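PDB 6ZUS: extracellular protein 11-1 from Passalora fulva, which is a secreted avirulence effector of a fungal plant pathogen, from a family with epistatic interactions with plant resistance proteins. Local coordinates for residues E118-K121 / Y127-R130; R112-S117 / I123-Y128; V9-V14 / N39-N44. All coordinates share one frame; numbering follows the deposited sequence.

Contact 1 (E118-K121 / Y127-R130); sequences EADK and YYSR
Asp120 OD1 is approached by three groups: Tyr128 OH at 2.6 Å, Arg130 NH2 at 3.0 Å and a water at 2.7 Å. The arginine bond is a salt bridge, and its N-H reaches the oxygen from above the carboxylate plane, 59° out of it. Tyr128 OH also hydrogen-bonds with Gln16 OE1 of strand 6-20; the carboxylate oxygen sits at the edge of the tyrosine ring. The same water accepts from Arg130 NE at 2.9 Å, so it closes a small ring between the two charged groups. These contacts tie the loop before strand 127-138, with Asp120 at the start of a short 3-10 turn, to an outermost strand of the four-stranded antiparallel sheet. A bend at chi2 (-68°) turns the Arg130 chain so that its end faces this loop. There both NH1 and NH2 donate to one atom, Glu118 O, each at 2.9 Å. That carbonyl oxygen lies only 5° from the guanidinium plane, an end-on, two-nitrogen grip that should limit rotation of the group. NH1 also bonds to Tyr114 O, a second backbone carbonyl from the same loop.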
loop_
_atom_site.group_PDB
_atom_site.type_symbol
_atom_site.label_atom_id
_atom_site.label_comp_id
_atom_site.label_asym_id
_atom_site.label_seq_id
_atom_site.Cartn_x
_atom_site.Cartn_y
_atom_site.Cartn_z
ATOM N N GLU A 118 12.234 6.981 2.200
ATOM C CA GLU A 118 11.783 7.663 3.437
ATOM C C GLU A 118 11.403 6.586 4.471
ATOM O O GLU A 118 10.420 5.865 4.243
ATOM C CB GLU A 118 10.615 8.601 3.099
ATOM C CG GLU A 118 11.033 9.688 2.110
ATOM C CD GLU A 118 10.092 10.895 2.012
ATOM O OE1 GLU A 118 9.693 11.453 3.073
ATOM O OE2 GLU A 118 9.768 11.299 0.872
ATOM N N ALA A 119 12.117 6.494 5.575
ATOM C CA ALA A 119 11.888 5.472 6.611
ATOM C C ALA A 119 10.593 5.797 7.377
ATOM O O ALA A 119 10.247 6.978 7.508
ATOM C CB ALA A 119 13.072 5.428 7.531
ATOM N N ASP A 120 9.940 4.794 7.965
ATOM C CA ASP A 120 8.785 5.043 8.864
ATOM C C ASP A 120 9.144 6.104 9.919
ATOM O O ASP A 120 8.294 6.976 10.192
ATOM C CB ASP A 120 8.322 3.731 9.517
ATOM C CG ASP A 120 7.715 2.761 8.504
ATOM O OD1 ASP A 120 6.967 3.231 7.564
ATOM O OD2 ASP A 120 7.977 1.523 8.664
ATOM N N LYS A 121 10.348 6.035 10.538
ATOM C CA LYS A 121 10.697 6.951 11.663
ATOM C C LYS A 121 10.728 8.415 11.209
ATOM O O LYS A 121 10.764 9.312 12.081
ATOM C CB LYS A 121 12.040 6.577 12.296
ATOM C CG LYS A 121 13.258 6.677 11.399
ATOM C CD LYS A 121 14.502 6.436 12.198
ATOM C CE LYS A 121 15.755 6.500 11.369
ATOM N NZ LYS A 121 15.959 7.865 10.845
ATOM N N TYR A 127 -1.453 7.996 8.701
ATOM C CA TYR A 127 -1.887 7.010 7.695
ATOM C C TYR A 127 -1.177 7.324 6.408
ATOM O O TYR A 127 -1.227 8.516 5.971
ATOM C CB TYR A 127 -3.378 7.100 7.457
ATOM C CG TYR A 127 -4.211 6.680 8.634
ATOM C CD1 TYR A 127 -4.541 7.581 9.617
ATOM C CD2 TYR A 127 -4.690 5.383 8.742
ATOM C CE1 TYR A 127 -5.340 7.226 10.681
ATOM C CE2 TYR A 127 -5.496 5.017 9.791
ATOM C CZ TYR A 127 -5.828 5.939 10.768
ATOM O OH TYR A 127 -6.637 5.513 11.794
ATOM N N TYR A 128 -0.596 6.299 5.763
ATOM C CA TYR A 128 0.153 6.523 4.501
ATOM C C TYR A 128 0.260 5.190 3.756
ATOM O O TYR A 128 -0.139 4.108 4.284
ATOM C CB TYR A 128 1.501 7.212 4.742
ATOM C CG TYR A 128 2.461 6.548 5.719
ATOM C CD1 TYR A 128 2.308 6.746 7.084
ATOM C CD2 TYR A 128 3.512 5.708 5.315
ATOM C CE1 TYR A 128 3.150 6.149 8.009
ATOM C CE2 TYR A 128 4.354 5.081 6.240
ATOM C CZ TYR A 128 4.192 5.330 7.595
ATOM O OH TYR A 128 5.045 4.785 8.507
ATOM N N SER A 129 0.792 5.325 2.554
ATOM C CA SER A 129 0.911 4.203 1.600
ATOM C C SER A 129 2.349 4.084 1.105
ATOM O O SER A 129 3.120 5.073 1.106
ATOM C CB SER A 129 -0.065 4.366 0.452
ATOM O OG SER A 129 0.260 5.486 -0.326
ATOM N N ARG A 130 2.688 2.861 0.730
ATOM C CA ARG A 130 3.917 2.474 0.009
ATOM C C ARG A 130 3.476 1.798 -1.295
ATOM O O ARG A 130 2.439 1.059 -1.325
ATOM C CB ARG A 130 4.795 1.514 0.802
ATOM C CG ARG A 130 5.075 1.958 2.228
ATOM C CD ARG A 130 5.965 3.196 2.188
ATOM N NE ARG A 130 6.609 3.339 3.476
ATOM C CZ ARG A 130 7.658 4.127 3.724
ATOM N NH1 ARG A 130 8.167 4.873 2.762
ATOM N NH2 ARG A 130 8.191 4.145 4.928
HETATM O O HOH W 1 6.211 1.455 5.644
#

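Contact 2 (R112-S117 / I123-Y128)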
loop_
_atom_site.group_PDB
_atom_site.type_symbol
_atom_site.label_atom_id
_atom_site.label_comp_id
_atom_site.label_asym_id
_atom_site.label_seq_id
_atom_site.Cartn_x
_atom_site.Cartn_y
_atom_site.Cartn_z
ATOM N N ARG A 112 -1.692 9.093 1.311
ATOM C CA ARG A 112 -0.462 9.714 0.755
ATOM C C ARG A 112 0.678 8.685 0.638
ATOM O O ARG A 112 1.020 8.024 1.665
ATOM C CB ARG A 112 0.004 10.834 1.666
ATOM C CG ARG A 112 1.178 11.579 1.070
ATOM C CD ARG A 112 1.576 12.730 1.957
ATOM N NE ARG A 112 2.895 13.163 1.507
ATOM C CZ ARG A 112 3.565 14.204 2.004
ATOM N NH1 ARG A 112 3.018 14.940 2.960
ATOM N NH2 ARG A 112 4.782 14.491 1.543
ATOM N N TRP A 113 1.309 8.641 -0.525
ATOM C CA TRP A 113 2.411 7.685 -0.840
ATOM C C TRP A 113 3.742 8.286 -0.414
ATOM O O TRP A 113 3.934 9.505 -0.564
ATOM C CB TRP A 113 2.378 7.368 -2.331
ATOM C CG TRP A 113 3.548 6.631 -2.918
ATOM C CD1 TRP A 113 3.607 5.316 -3.219
ATOM C CD2 TRP A 113 4.795 7.205 -3.354
ATOM N NE1 TRP A 113 4.824 5.019 -3.789
ATOM C CE2 TRP A 113 5.543 6.172 -3.948
ATOM C CE3 TRP A 113 5.318 8.504 -3.373
ATOM C CZ2 TRP A 113 6.823 6.374 -4.478
ATOM C CZ3 TRP A 113 6.564 8.708 -3.944
ATOM C CH2 TRP A 113 7.300 7.651 -4.495
ATOM N N TYR A 114 4.638 7.435 0.081
ATOM C CA TYR A 114 6.026 7.808 0.438
ATOM C C TYR A 114 6.949 6.786 -0.215
ATOM O O TYR A 114 6.754 5.585 -0.022
ATOM C CB TYR A 114 6.250 7.844 1.959
ATOM C CG TYR A 114 5.614 9.010 2.666
ATOM C CD1 TYR A 114 4.275 8.979 3.022
ATOM C CD2 TYR A 114 6.346 10.175 2.933
ATOM C CE1 TYR A 114 3.684 10.050 3.658
ATOM C CE2 TYR A 114 5.753 11.264 3.554
ATOM C CZ TYR A 114 4.426 11.196 3.931
ATOM O OH TYR A 114 3.839 12.248 4.569
ATOM N N ASP A 115 7.963 7.300 -0.917
ATOM C CA ASP A 115 9.088 6.496 -1.447
ATOM C C ASP A 115 9.667 5.688 -0.271
ATOM O O ASP A 115 9.759 6.245 0.852
ATOM C CB ASP A 115 10.146 7.393 -2.116
ATOM C CG ASP A 115 11.116 6.581 -2.986
ATOM O OD1 ASP A 115 11.816 5.738 -2.437
ATOM O OD2 ASP A 115 11.010 6.661 -4.209
ATOM N N GLU A 116 9.995 4.417 -0.522
ATOM C CA GLU A 116 10.710 3.537 0.441
ATOM C C GLU A 116 12.009 4.188 0.925
ATOM O O GLU A 116 12.415 3.827 2.051
ATOM C CB GLU A 116 11.091 2.171 -0.129
ATOM C CG GLU A 116 9.920 1.288 -0.467
ATOM C CD GLU A 116 8.882 0.995 0.599
ATOM O OE1 GLU A 116 9.246 0.769 1.798
ATOM O OE2 GLU A 116 7.674 0.983 0.203
ATOM N N SER A 117 12.611 5.133 0.176
ATOM C CA SER A 117 13.809 5.884 0.639
ATOM C C SER A 117 13.512 6.669 1.929
ATOM O O SER A 117 14.466 7.070 2.623
ATOM C CB SER A 117 14.330 6.816 -0.433
ATOM O OG SER A 117 13.396 7.852 -0.685
ATOM N N ILE A 123 8.511 9.704 8.950
ATOM C CA ILE A 123 7.154 9.985 8.394
ATOM C C ILE A 123 6.278 10.335 9.588
ATOM O O ILE A 123 6.199 9.524 10.507
ATOM C CB ILE A 123 6.585 8.833 7.525
ATOM C CG1 ILE A 123 7.463 8.614 6.281
ATOM C CG2 ILE A 123 5.126 9.070 7.148
ATOM C CD1 ILE A 123 7.151 7.364 5.480
ATOM N N TYR A 124 5.587 11.479 9.508
ATOM C CA TYR A 124 4.867 12.016 10.692
ATOM C C TYR A 124 3.346 12.101 10.470
ATOM O O TYR A 124 2.664 12.484 11.413
ATOM C CB TYR A 124 5.468 13.372 11.061
ATOM C CG TYR A 124 6.965 13.302 11.292
ATOM C CD1 TYR A 124 7.495 12.719 12.438
ATOM C CD2 TYR A 124 7.846 13.755 10.324
ATOM C CE1 TYR A 124 8.871 12.630 12.625
ATOM C CE2 TYR A 124 9.220 13.668 10.489
ATOM C CZ TYR A 124 9.737 13.102 11.642
ATOM O OH TYR A 124 11.104 13.034 11.776
ATOM N N VAL A 125 2.812 11.737 9.306
ATOM C CA VAL A 125 1.338 11.626 9.100
ATOM C C VAL A 125 0.948 10.251 9.644
ATOM O O VAL A 125 1.792 9.330 9.665
ATOM C CB VAL A 125 0.949 11.847 7.625
ATOM C CG1 VAL A 125 1.474 13.201 7.155
ATOM C CG2 VAL A 125 1.431 10.738 6.698
ATOM N N GLY A 126 -0.251 10.085 10.121
ATOM C CA GLY A 126 -0.533 8.811 10.814
ATOM C C GLY A 126 -0.743 7.688 9.785
ATOM O O GLY A 126 -0.318 6.538 10.024
ATOM N N TYR A 127 -1.453 7.996 8.701
ATOM C CA TYR A 127 -1.887 7.010 7.695
ATOM C C TYR A 127 -1.177 7.324 6.408
ATOM O O TYR A 127 -1.227 8.516 5.971
ATOM C CB TYR A 127 -3.378 7.100 7.457
ATOM C CG TYR A 127 -4.211 6.680 8.634
ATOM C CD1 TYR A 127 -4.541 7.581 9.617
ATOM C CD2 TYR A 127 -4.690 5.383 8.742
ATOM C CE1 TYR A 127 -5.340 7.226 10.681
ATOM C CE2 TYR A 127 -5.496 5.017 9.791
ATOM C CZ TYR A 127 -5.828 5.939 10.768
ATOM O OH TYR A 127 -6.637 5.513 11.794
ATOM N N TYR A 128 -0.596 6.299 5.763
ATOM C CA TYR A 128 0.153 6.523 4.501
ATOM C C TYR A 128 0.260 5.190 3.756
ATOM O O TYR A 128 -0.139 4.108 4.284
ATOM C CB TYR A 128 1.501 7.212 4.742
ATOM C CG TYR A 128 2.461 6.548 5.719
ATOM C CD1 TYR A 128 2.308 6.746 7.084
ATOM C CD2 TYR A 128 3.512 5.708 5.315
ATOM C CE1 TYR A 128 3.150 6.149 8.009
ATOM C CE2 TYR A 128 4.354 5.081 6.240
ATOM C CZ TYR A 128 4.192 5.330 7.595
ATOM O OH TYR A 128 5.045 4.785 8.507
HETATM O O HOH W 2 -2.410 10.093 4.049
#
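The CA atoms of Arg112 and Tyr128 lie 5.0 Å apart where the two backbones run side by side in the same direction, and Ser129 bonds to both Arg112 and Tyr114 in the pattern of a parallel bridge. The loop leaving helix 101-109 thus borders strand 127-138, an outermost strand of the antiparallel sheet, while the chain folds back over Tyr114 in a small apolar cluster. The Tyr114 ring carries the packing. Ile123 slides past it in the opposite direction: CG2 sits over one face, 4.0 Å from the centroid and 15° off the normal, a CH-pi contact, while CD1 reaches Tyr114 CG at 3.6 Å. With chi1 at -63°, Ile123 CG2 stands opposite its own backbone N and also lies over the centre of the Tyr128 ring. The methyl therefore fills the angle between two tyrosines whose planes stand 80° apart. Tyr128 CB adds a 3.7 Å contact with Tyr114 CD1. At the far end of the Tyr114 ring, OH approaches both Val125 methyls and lies over a face of the Arg112 guanidinium. Nearer the strand, a water accepts from Arg112 N at 3.0 Å and donates to Tyr127 O at 2.8 Å.

Contact 3 (V9-V14 / N39-N44); sequences VALKWV and NLWKKN
Trp41 leaves its backbone with CG opposite the carbonyl carbon, and a chi2 of 3° eclipses CD1 with CA, so that the CA-CB bond lies nearly in the indole plane and the six-membered half of the indole extends toward the strand. Trp13 holds its own CG opposite the backbone N (chi1 -177°), which carries its ring away and leaves CB facing Trp41. Two points of contact result. Leu11 CB lies 3.7 Å from Trp41 CZ3, its CD1 adding a looser 4.0 Å contact to the same atom as the two side chains slide past each other. Two residues on, Trp13 CB meets the indole edge near its plane, at 3.7 Å from Trp41 NE1 and 3.8 Å from Trp41 CZ2. The five-membered rings of the two tryptophans have centroids 5.7 Å apart and planes at 35°, an oblique meeting. The contact is mostly apolar; it buries Trp41 NE1, which has no partner in the model. On its own side Trp41 is backed by Phe38, edge-to-face, and Lys43 NZ bonds to Trp41 O at 3.0 Å. Leu109 of helix 101-109 also touches Leu11, Trp13 and Trp41. They form part of the core where the segment following helix 31-40 and helix 101-109 meet inner strand 6-20, helices packed on one antiparallel sheet as in alpha+beta folds.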
loop_
_atom_site.group_PDB
_atom_site.type_symbol
_atom_site.label_atom_id
_atom_site.label_comp_id
_atom_site.label_asym_id
_atom_site.label_seq_id
_atom_site.Cartn_x
_atom_site.Cartn_y
_atom_site.Cartn_z
ATOM N N VAL A 9 3.032 -4.358 -8.780
ATOM C CA VAL A 9 3.248 -3.269 -7.785
ATOM C C VAL A 9 3.048 -3.872 -6.385
ATOM O O VAL A 9 1.959 -4.427 -6.116
ATOM C CB VAL A 9 2.345 -2.043 -8.024
ATOM C CG1 VAL A 9 2.632 -0.973 -6.978
ATOM C CG2 VAL A 9 2.510 -1.463 -9.427
ATOM N N ALA A 10 4.096 -3.812 -5.542
ATOM C CA ALA A 10 4.074 -4.153 -4.107
ATOM C C ALA A 10 3.462 -2.948 -3.374
ATOM O O ALA A 10 4.068 -1.891 -3.403
ATOM C CB ALA A 10 5.453 -4.466 -3.598
ATOM N N LEU A 11 2.292 -3.125 -2.780
ATOM C CA LEU A 11 1.502 -2.046 -2.094
ATOM C C LEU A 11 1.488 -2.319 -0.594
ATOM O O LEU A 11 1.411 -3.514 -0.161
ATOM C CB LEU A 11 0.072 -2.032 -2.628
ATOM C CG LEU A 11 -0.082 -1.706 -4.117
ATOM C CD1 LEU A 11 -1.417 -2.171 -4.618
ATOM C CD2 LEU A 11 0.084 -0.230 -4.370
ATOM N N LYS A 12 1.473 -1.254 0.174
ATOM C CA LYS A 12 1.370 -1.379 1.649
ATOM C C LYS A 12 0.654 -0.156 2.222
ATOM O O LYS A 12 0.989 0.998 1.844
ATOM C CB LYS A 12 2.748 -1.611 2.267
ATOM C CG LYS A 12 2.705 -1.800 3.761
ATOM C CD LYS A 12 3.932 -2.438 4.297
ATOM C CE LYS A 12 5.048 -1.495 4.581
ATOM N NZ LYS A 12 5.896 -2.040 5.680
ATOM N N TRP A 13 -0.363 -0.466 2.999
ATOM C CA TRP A 13 -1.211 0.486 3.757
ATOM C C TRP A 13 -0.661 0.538 5.174
ATOM O O TRP A 13 -0.435 -0.535 5.793
ATOM C CB TRP A 13 -2.635 -0.002 3.726
ATOM C CG TRP A 13 -3.596 0.908 4.397
ATOM C CD1 TRP A 13 -4.418 1.817 3.792
ATOM C CD2 TRP A 13 -3.915 0.918 5.801
ATOM N NE1 TRP A 13 -5.218 2.401 4.726
ATOM C CE2 TRP A 13 -4.924 1.900 5.972
ATOM C CE3 TRP A 13 -3.471 0.206 6.924
ATOM C CZ2 TRP A 13 -5.481 2.182 7.214
ATOM C CZ3 TRP A 13 -4.010 0.502 8.165
ATOM C CH2 TRP A 13 -4.993 1.478 8.294
ATOM N N VAL A 14 -0.411 1.724 5.698
ATOM C CA VAL A 14 0.277 1.872 7.007
ATOM C C VAL A 14 -0.502 2.826 7.911
ATOM O O VAL A 14 -0.876 3.912 7.445
ATOM C CB VAL A 14 1.746 2.322 6.850
ATOM C CG1 VAL A 14 2.443 2.302 8.206
ATOM C CG2 VAL A 14 2.530 1.494 5.824
ATOM N N ASN A 39 -9.442 -5.012 2.242
ATOM C CA ASN A 39 -10.739 -5.181 1.526
ATOM C C ASN A 39 -11.269 -3.832 1.018
ATOM O O ASN A 39 -11.987 -3.841 0.035
ATOM C CB ASN A 39 -11.759 -5.907 2.403
ATOM C CG ASN A 39 -11.390 -7.367 2.612
ATOM O OD1 ASN A 39 -10.558 -7.934 1.885
ATOM N ND2 ASN A 39 -12.017 -7.978 3.605
ATOM N N LEU A 40 -10.902 -2.683 1.629
ATOM C CA LEU A 40 -11.366 -1.350 1.153
ATOM C C LEU A 40 -10.531 -0.807 -0.007
ATOM O O LEU A 40 -10.947 0.192 -0.622
ATOM C CB LEU A 40 -11.286 -0.382 2.323
ATOM C CG LEU A 40 -12.296 -0.656 3.434
ATOM C CD1 LEU A 40 -12.015 0.248 4.634
ATOM C CD2 LEU A 40 -13.719 -0.451 2.898
ATOM N N TRP A 41 -9.352 -1.366 -0.275
ATOM C CA TRP A 41 -8.549 -0.913 -1.439
ATOM C C TRP A 41 -9.405 -1.005 -2.704
ATOM O O TRP A 41 -10.170 -1.989 -2.846
ATOM C CB TRP A 41 -7.249 -1.702 -1.640
ATOM C CG TRP A 41 -6.270 -1.660 -0.515
ATOM C CD1 TRP A 41 -6.391 -1.064 0.705
ATOM C CD2 TRP A 41 -4.991 -2.310 -0.542
ATOM N NE1 TRP A 41 -5.248 -1.275 1.431
ATOM C CE2 TRP A 41 -4.377 -2.051 0.697
ATOM C CE3 TRP A 41 -4.308 -3.087 -1.498
ATOM C CZ2 TRP A 41 -3.104 -2.570 0.999
ATOM C CZ3 TRP A 41 -3.041 -3.546 -1.215
ATOM C CH2 TRP A 41 -2.446 -3.291 0.023
ATOM N N LYS A 42 -9.278 -0.017 -3.574
ATOM C CA LYS A 42 -9.994 0.022 -4.872
ATOM C C LYS A 42 -9.379 -1.033 -5.791
ATOM O O LYS A 42 -8.177 -0.929 -6.127
ATOM C CB LYS A 42 -9.841 1.342 -5.625
ATOM C CG LYS A 42 -10.570 2.553 -5.083
ATOM C CD LYS A 42 -10.317 3.759 -6.021
ATOM C CE LYS A 42 -10.864 5.077 -5.477
ATOM N NZ LYS A 42 -10.455 6.247 -6.301
ATOM N N LYS A 43 -10.172 -1.991 -6.251
ATOM C CA LYS A 43 -9.612 -3.120 -7.087
ATOM C C LYS A 43 -10.008 -2.956 -8.568
ATOM O O LYS A 43 -9.532 -3.772 -9.405
ATOM C CB LYS A 43 -9.942 -4.454 -6.396
ATOM C CG LYS A 43 -9.528 -4.435 -4.920
ATOM C CD LYS A 43 -9.083 -5.681 -4.292
ATOM C CE LYS A 43 -8.621 -5.441 -2.869
ATOM N NZ LYS A 43 -9.711 -4.822 -2.081
ATOM N N ASN A 44 -10.649 -1.841 -8.918
ATOM C CA ASN A 44 -11.093 -1.564 -10.303
ATOM C C ASN A 44 -10.610 -0.187 -10.747
ATOM O O ASN A 44 -11.304 0.463 -11.552
ATOM C CB ASN A 44 -12.605 -1.683 -10.435
ATOM C CG ASN A 44 -13.301 -0.670 -9.564
ATOM O OD1 ASN A 44 -12.667 -0.031 -8.722
ATOM N ND2 ASN A 44 -14.603 -0.513 -9.763
#

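Contacts 1 and 2 form one loop-to-strand junction: their centres lie about 3 Å apart, and they share Tyr127 and Tyr128. Contact 3 is centred about 15 Å from contact 1 and about 14 Å from contact 2, but the sheet connects them. Arg130 N lies 2.8 Å from Lys12 O, and Tyr128 O 2.8 Å from Val14 N, pairing strand 127-138 with strand 6-20. Tyr127 CD2 packs on Trp13 CZ2 at 3.6 Å. A bound zinc lies about 4 Å from the Trp13 side chain, itself about 4 Å from that of His15 (Tyr128 about 7 Å), a zinc-binding residue without zinc in this chain. A glycerol, probably from the crystallisation liquor, lies near Lys12 and Arg130.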